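Local coordinates for protein phytase (Debaryomyces castellii, PDB 2GFI) that hydrolyses phytate (inositol hexakisphosphate) as a 3-phytase, and belongs to the histidine acid phosphatase family, at residues K120-K125 against L263-A268; G257-E262 against E278-Y283. All blocks are in the same frame, centred on the assembly; numbering follows the deposited sequence.

Contact 1. Residues K120-K125 against L263-A268; sequences KETSPK and LNVKGA
Thr122 puts its methyl CG2 against the CG2 branch of Val265, with 3.9 Å between the two carbons. The two side chains cross at about a right angle and meet through one methyl each. The same Thr122 CG2 lies 4.1 Å from Asn264 O. With chi1 at 39°, the Thr122 hydroxyl sits between its own backbone N and carbonyl carbon, and the methyl is turned to the helix.

No direct hydrogen bond joins the segments. A water does so instead, 2.7 Å from Thr122 OG1 and 2.7 Å from Asn264 O, to which it donates. The two partners subtend about 113° at the water, close to tetrahedral. Thr122 OG1 is also hydrogen-bonded to the backbone N of Gly133. The amide nitrogen of Asn264 faces another way and donates to Ala40 O and Arg73 O.

Glu72, Arg73 and Tyr74 belong to the RHGxRxP signature of histidine acid phosphatases, which begins at the end of strand 59-69. Thr122 pairs with Glu72 through the backbone, and both Thr122 and Val265 touch Tyr74. The contact thus lies beside that motif, where the last turn of helix 249-266 meets the loop leading into helix 133-148.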
loop_
_atom_site.group_PDB
_atom_site.type_symbol
_atom_site.label_atom_id
_atom_site.label_comp_id
_atom_site.label_asym_id
_atom_site.label_seq_id
_atom_site.Cartn_x
_atom_site.Cartn_y
_atom_site.Cartn_z
ATOM N N LYS A 120 24.813 -20.831 -3.529
ATOM C CA LYS A 120 23.646 -21.529 -2.975
ATOM C C LYS A 120 22.428 -20.633 -2.956
ATOM O O LYS A 120 22.536 -19.407 -2.815
ATOM C CB LYS A 120 23.886 -21.973 -1.526
ATOM C CG LYS A 120 25.142 -22.815 -1.262
ATOM C CD LYS A 120 25.161 -24.143 -1.982
ATOM C CE LYS A 120 26.201 -25.086 -1.343
ATOM N NZ LYS A 120 27.559 -24.659 -1.790
ATOM N N GLU A 121 21.265 -21.263 -3.027
ATOM C CA GLU A 121 20.015 -20.578 -2.754
ATOM C C GLU A 121 20.080 -20.038 -1.356
ATOM O O GLU A 121 20.603 -20.697 -0.455
ATOM C CB GLU A 121 18.846 -21.580 -2.845
ATOM C CG GLU A 121 18.481 -21.986 -4.264
ATOM C CD GLU A 121 17.973 -20.786 -5.026
ATOM O OE1 GLU A 121 16.811 -20.406 -4.791
ATOM O OE2 GLU A 121 18.744 -20.205 -5.844
ATOM N N THR A 122 19.556 -18.842 -1.145
ATOM C CA THR A 122 19.256 -18.417 0.231
ATOM C C THR A 122 17.997 -19.189 0.641
ATOM O O THR A 122 17.118 -19.456 -0.190
ATOM C CB THR A 122 18.994 -16.930 0.263
ATOM O OG1 THR A 122 18.246 -16.575 -0.923
ATOM C CG2 THR A 122 20.353 -16.118 0.159
ATOM N N SER A 123 17.909 -19.535 1.910
ATOM C CA SER A 123 16.810 -20.332 2.405
ATOM C C SER A 123 16.655 -19.954 3.855
ATOM O O SER A 123 17.530 -19.310 4.385
ATOM C CB SER A 123 17.165 -21.823 2.328
ATOM O OG SER A 123 18.171 -22.090 3.285
ATOM N N PRO A 124 15.539 -20.318 4.492
ATOM C CA PRO A 124 15.369 -20.142 5.921
ATOM C C PRO A 124 16.514 -20.734 6.726
ATOM O O PRO A 124 16.747 -20.356 7.857
ATOM C CB PRO A 124 14.088 -20.930 6.189
ATOM C CG PRO A 124 13.298 -20.751 4.989
ATOM C CD PRO A 124 14.312 -20.845 3.866
ATOM N N LYS A 125 17.217 -21.685 6.125
ATOM C CA LYS A 125 18.256 -22.448 6.808
ATOM C C LYS A 125 19.611 -21.706 6.825
ATOM O O LYS A 125 20.353 -21.787 7.793
ATOM C CB LYS A 125 18.333 -23.814 6.137
ATOM C CG LYS A 125 19.287 -24.823 6.715
ATOM C CD LYS A 125 19.321 -25.996 5.744
ATOM C CE LYS A 125 20.016 -27.202 6.324
ATOM N NZ LYS A 125 19.965 -28.280 5.301
ATOM N N LEU A 263 21.146 -7.558 0.112
ATOM C CA LEU A 263 19.691 -7.534 0.151
ATOM C C LEU A 263 19.112 -8.970 0.127
ATOM O O LEU A 263 18.354 -9.341 1.027
ATOM C CB LEU A 263 19.155 -6.673 -1.013
ATOM C CG LEU A 263 17.633 -6.555 -1.194
ATOM C CD1 LEU A 263 16.957 -5.917 0.021
ATOM C CD2 LEU A 263 17.387 -5.676 -2.420
ATOM N N ASN A 264 19.506 -9.783 -0.859
ATOM C CA ASN A 264 19.102 -11.194 -0.899
ATOM C C ASN A 264 19.419 -11.901 0.410
ATOM O O ASN A 264 18.575 -12.564 1.008
ATOM C CB ASN A 264 19.848 -11.947 -2.003
ATOM C CG ASN A 264 19.394 -11.584 -3.356
ATOM O OD1 ASN A 264 18.451 -10.816 -3.514
ATOM N ND2 ASN A 264 20.050 -12.140 -4.364
ATOM N N VAL A 265 20.642 -11.732 0.872
ATOM C CA VAL A 265 21.106 -12.512 2.009
ATOM C C VAL A 265 20.554 -12.050 3.345
ATOM O O VAL A 265 20.160 -12.873 4.171
ATOM C CB VAL A 265 22.651 -12.590 2.022
ATOM C CG1 VAL A 265 23.145 -13.178 3.361
ATOM C CG2 VAL A 265 23.131 -13.415 0.819
ATOM N N LYS A 266 20.557 -10.742 3.564
ATOM C CA LYS A 266 20.240 -10.137 4.858
ATOM C C LYS A 266 18.829 -9.553 4.908
ATOM O O LYS A 266 18.279 -9.354 5.993
ATOM C CB LYS A 266 21.227 -9.000 5.152
ATOM C CG LYS A 266 22.707 -9.419 5.151
ATOM C CD LYS A 266 23.057 -10.396 6.285
ATOM C CE LYS A 266 22.994 -9.716 7.648
ATOM N NZ LYS A 266 23.631 -10.682 8.623
ATOM N N GLY A 267 18.261 -9.234 3.749
ATOM C CA GLY A 267 16.921 -8.660 3.708
ATOM C C GLY A 267 16.950 -7.164 3.693
ATOM O O GLY A 267 15.899 -6.530 3.663
ATOM N N ALA A 268 18.161 -6.604 3.712
ATOM C CA ALA A 268 18.442 -5.163 3.727
ATOM C C ALA A 268 19.932 -4.977 3.554
ATOM O O ALA A 268 20.742 -5.758 4.054
ATOM C CB ALA A 268 17.977 -4.485 5.026
HETATM O O HOH W 1 17.548 -13.960 -1.001
#

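Contact 2. Residues G257-E262 against E278-Y283; sequences GYCAYE and EEFIQY
Tyr283 reaches from helix 277-295 to helix 249-266, its CB directed at the facing segment. CG is anti to the backbone N (chi1 175°), which carries the ring outward from its helix. The ring stacks with Phe256, the residue just before Gly257, and also touches Tyr230 of helix 229-241. At the tip, Tyr283 OH comes to 4.1 Å from Gly257 N, too far for a direct bond. A water fills the step. It lies 2.7 Å from Tyr283 OH and accepts from Gly257 N at 2.9 Å. The angle at this water is about 96°, so it sits to one side of the line between its partners.

One turn back, Phe280 makes the second approach. Its CB does not point straight across, but the ring end swings nearer. Phe280 CE1 stands 4.4 Å from Cys259 SG. The sulfur is at the ring edge, near the ring plane. Cys259 is disulfide-bonded to Cys272, in the connection between the two helices, which limits where its sulfur can go. Phe280 meets Phe256 as well, with the ring planes at about 75°.

The two segments stay well apart: their closest CA atoms, those of Gly257 and Tyr283, are 9.9 Å from each other. Aromatic side chains span the gap, and Phe256 helps to fill it. The chemistry is therefore mostly apolar. Its polar elements are one tyrosine hydroxyl and one helix N-H, joined through water, which is consistent with ring packing carrying most of the contact; the Cys259-Cys272 disulfide ties helix 249-266 to the connection that leads into helix 277-295.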
loop_
_atom_site.group_PDB
_atom_site.type_symbol
_atom_site.label_atom_id
_atom_site.label_comp_id
_atom_site.label_asym_id
_atom_site.label_seq_id
_atom_site.Cartn_x
_atom_site.Cartn_y
_atom_site.Cartn_z
ATOM N N GLY A 257 26.244 -5.033 -7.169
ATOM C CA GLY A 257 25.972 -6.457 -6.915
ATOM C C GLY A 257 26.018 -6.764 -5.415
ATOM O O GLY A 257 25.209 -7.536 -4.875
ATOM N N TYR A 258 26.966 -6.163 -4.722
ATOM C CA TYR A 258 27.096 -6.363 -3.296
ATOM C C TYR A 258 25.767 -5.974 -2.626
ATOM O O TYR A 258 25.227 -6.722 -1.816
ATOM C CB TYR A 258 28.267 -5.478 -2.820
ATOM C CG TYR A 258 28.742 -5.716 -1.410
ATOM C CD1 TYR A 258 30.080 -6.088 -1.154
ATOM C CD2 TYR A 258 27.877 -5.546 -0.313
ATOM C CE1 TYR A 258 30.537 -6.279 0.141
ATOM C CE2 TYR A 258 28.326 -5.729 0.970
ATOM C CZ TYR A 258 29.658 -6.098 1.197
ATOM O OH TYR A 258 30.086 -6.306 2.497
ATOM N N CYS A 259 25.259 -4.784 -2.967
ATOM C CA CYS A 259 23.947 -4.321 -2.543
ATOM C C CYS A 259 22.854 -5.384 -2.847
ATOM O O CYS A 259 22.117 -5.811 -1.958
ATOM C CB CYS A 259 23.635 -2.986 -3.252
ATOM S SG CYS A 259 21.890 -2.604 -3.484
ATOM N N ALA A 260 22.798 -5.819 -4.109
ATOM C CA ALA A 260 21.789 -6.795 -4.547
ATOM C C ALA A 260 21.897 -8.064 -3.743
ATOM O O ALA A 260 20.904 -8.549 -3.237
ATOM C CB ALA A 260 21.908 -7.061 -6.014
ATOM N N TYR A 261 23.120 -8.585 -3.603
ATOM C CA TYR A 261 23.348 -9.773 -2.795
ATOM C C TYR A 261 23.167 -9.640 -1.315
ATOM O O TYR A 261 22.645 -10.547 -0.713
ATOM C CB TYR A 261 24.654 -10.483 -3.194
ATOM C CG TYR A 261 24.394 -11.106 -4.519
ATOM C CD1 TYR A 261 23.631 -12.257 -4.601
ATOM C CD2 TYR A 261 24.803 -10.483 -5.687
ATOM C CE1 TYR A 261 23.321 -12.813 -5.808
ATOM C CE2 TYR A 261 24.504 -11.046 -6.924
ATOM C CZ TYR A 261 23.755 -12.217 -6.959
ATOM O OH TYR A 261 23.426 -12.781 -8.157
ATOM N N GLU A 262 23.586 -8.533 -0.708
ATOM C CA GLU A 262 23.354 -8.359 0.713
ATOM C C GLU A 262 21.856 -8.231 1.020
ATOM O O GLU A 262 21.358 -8.712 2.067
ATOM C CB GLU A 262 24.076 -7.108 1.218
ATOM C CG GLU A 262 24.041 -7.003 2.736
ATOM C CD GLU A 262 24.997 -5.948 3.242
ATOM O OE1 GLU A 262 24.976 -4.813 2.716
ATOM O OE2 GLU A 262 25.774 -6.259 4.167
ATOM N N GLU A 278 20.025 7.860 -10.119
ATOM C CA GLU A 278 20.655 8.077 -11.402
ATOM C C GLU A 278 21.837 7.101 -11.622
ATOM O O GLU A 278 22.062 6.659 -12.723
ATOM C CB GLU A 278 21.014 9.549 -11.513
ATOM C CG GLU A 278 22.109 9.871 -12.510
ATOM C CD GLU A 278 22.259 11.361 -12.748
ATOM O OE1 GLU A 278 22.105 12.159 -11.780
ATOM O OE2 GLU A 278 22.524 11.723 -13.918
ATOM N N GLU A 279 22.537 6.711 -10.558
ATOM C CA GLU A 279 23.615 5.750 -10.672
ATOM C C GLU A 279 23.073 4.354 -10.863
ATOM O O GLU A 279 23.578 3.624 -11.709
ATOM C CB GLU A 279 24.545 5.832 -9.460
ATOM C CG GLU A 279 25.357 7.106 -9.486
ATOM C CD GLU A 279 25.779 7.650 -8.130
ATOM O OE1 GLU A 279 25.368 7.134 -7.038
ATOM O OE2 GLU A 279 26.528 8.669 -8.173
ATOM N N PHE A 280 22.051 3.980 -10.096
ATOM C CA PHE A 280 21.411 2.689 -10.277
ATOM C C PHE A 280 20.905 2.522 -11.690
ATOM O O PHE A 280 21.031 1.450 -12.286
ATOM C CB PHE A 280 20.188 2.552 -9.357
ATOM C CG PHE A 280 20.515 2.241 -7.953
ATOM C CD1 PHE A 280 21.124 1.041 -7.619
ATOM C CD2 PHE A 280 20.156 3.123 -6.944
ATOM C CE1 PHE A 280 21.422 0.736 -6.271
ATOM C CE2 PHE A 280 20.445 2.847 -5.621
ATOM C CZ PHE A 280 21.087 1.645 -5.281
ATOM N N ILE A 281 20.289 3.567 -12.235
ATOM C CA ILE A 281 19.709 3.475 -13.575
ATOM C C ILE A 281 20.787 3.251 -14.657
ATOM O O ILE A 281 20.582 2.499 -15.632
ATOM C CB ILE A 281 18.859 4.737 -13.838
ATOM C CG1 ILE A 281 17.563 4.680 -13.015
ATOM C CG2 ILE A 281 18.593 4.912 -15.294
ATOM C CD1 ILE A 281 16.813 6.036 -12.917
ATOM N N GLN A 282 21.944 3.886 -14.483
ATOM C CA GLN A 282 23.038 3.700 -15.435
ATOM C C GLN A 282 23.685 2.351 -15.213
ATOM O O GLN A 282 23.979 1.626 -16.162
ATOM C CB GLN A 282 24.069 4.813 -15.310
ATOM C CG GLN A 282 23.559 6.083 -15.884
ATOM C CD GLN A 282 24.356 7.259 -15.416
ATOM O OE1 GLN A 282 24.202 7.699 -14.272
ATOM N NE2 GLN A 282 25.200 7.778 -16.280
ATOM N N TYR A 283 23.885 1.994 -13.941
ATOM C CA TYR A 283 24.311 0.648 -13.654
ATOM C C TYR A 283 23.385 -0.370 -14.331
ATOM O O TYR A 283 23.862 -1.290 -15.007
ATOM C CB TYR A 283 24.368 0.349 -12.169
ATOM C CG TYR A 283 24.703 -1.125 -11.937
ATOM C CD1 TYR A 283 26.020 -1.588 -12.066
ATOM C CD2 TYR A 283 23.710 -2.038 -11.595
ATOM C CE1 TYR A 283 26.350 -2.920 -11.845
ATOM C CE2 TYR A 283 24.013 -3.367 -11.370
ATOM C CZ TYR A 283 25.345 -3.808 -11.503
ATOM O OH TYR A 283 25.663 -5.118 -11.275
HETATM O O HOH W 2 27.791 -5.232 -9.587
#

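Both contacts use helix 249-266, contact 1 at its C-terminal end and contact 2 further back. Their centres are about 17 Å apart, and they touch where Ala268 O lies 3.8 Å from Glu262 CG. Both are largely buried, although Tyr283 in contact 2 is partly exposed. Each also has a water bridge in place of a direct hydrogen bond. The settings differ. Contact 1 joins helix to loop through small groups, near the predicted nucleophile His70. Contact 2 joins helix to helix through large aromatic rings and a disulfide sulfur. Outlying residues of both meet other subunits: Lys125 forms a salt bridge with Asp183 of the second subunit, and Glu278 a hydrogen bond with the backbone N of Gly407 of the third.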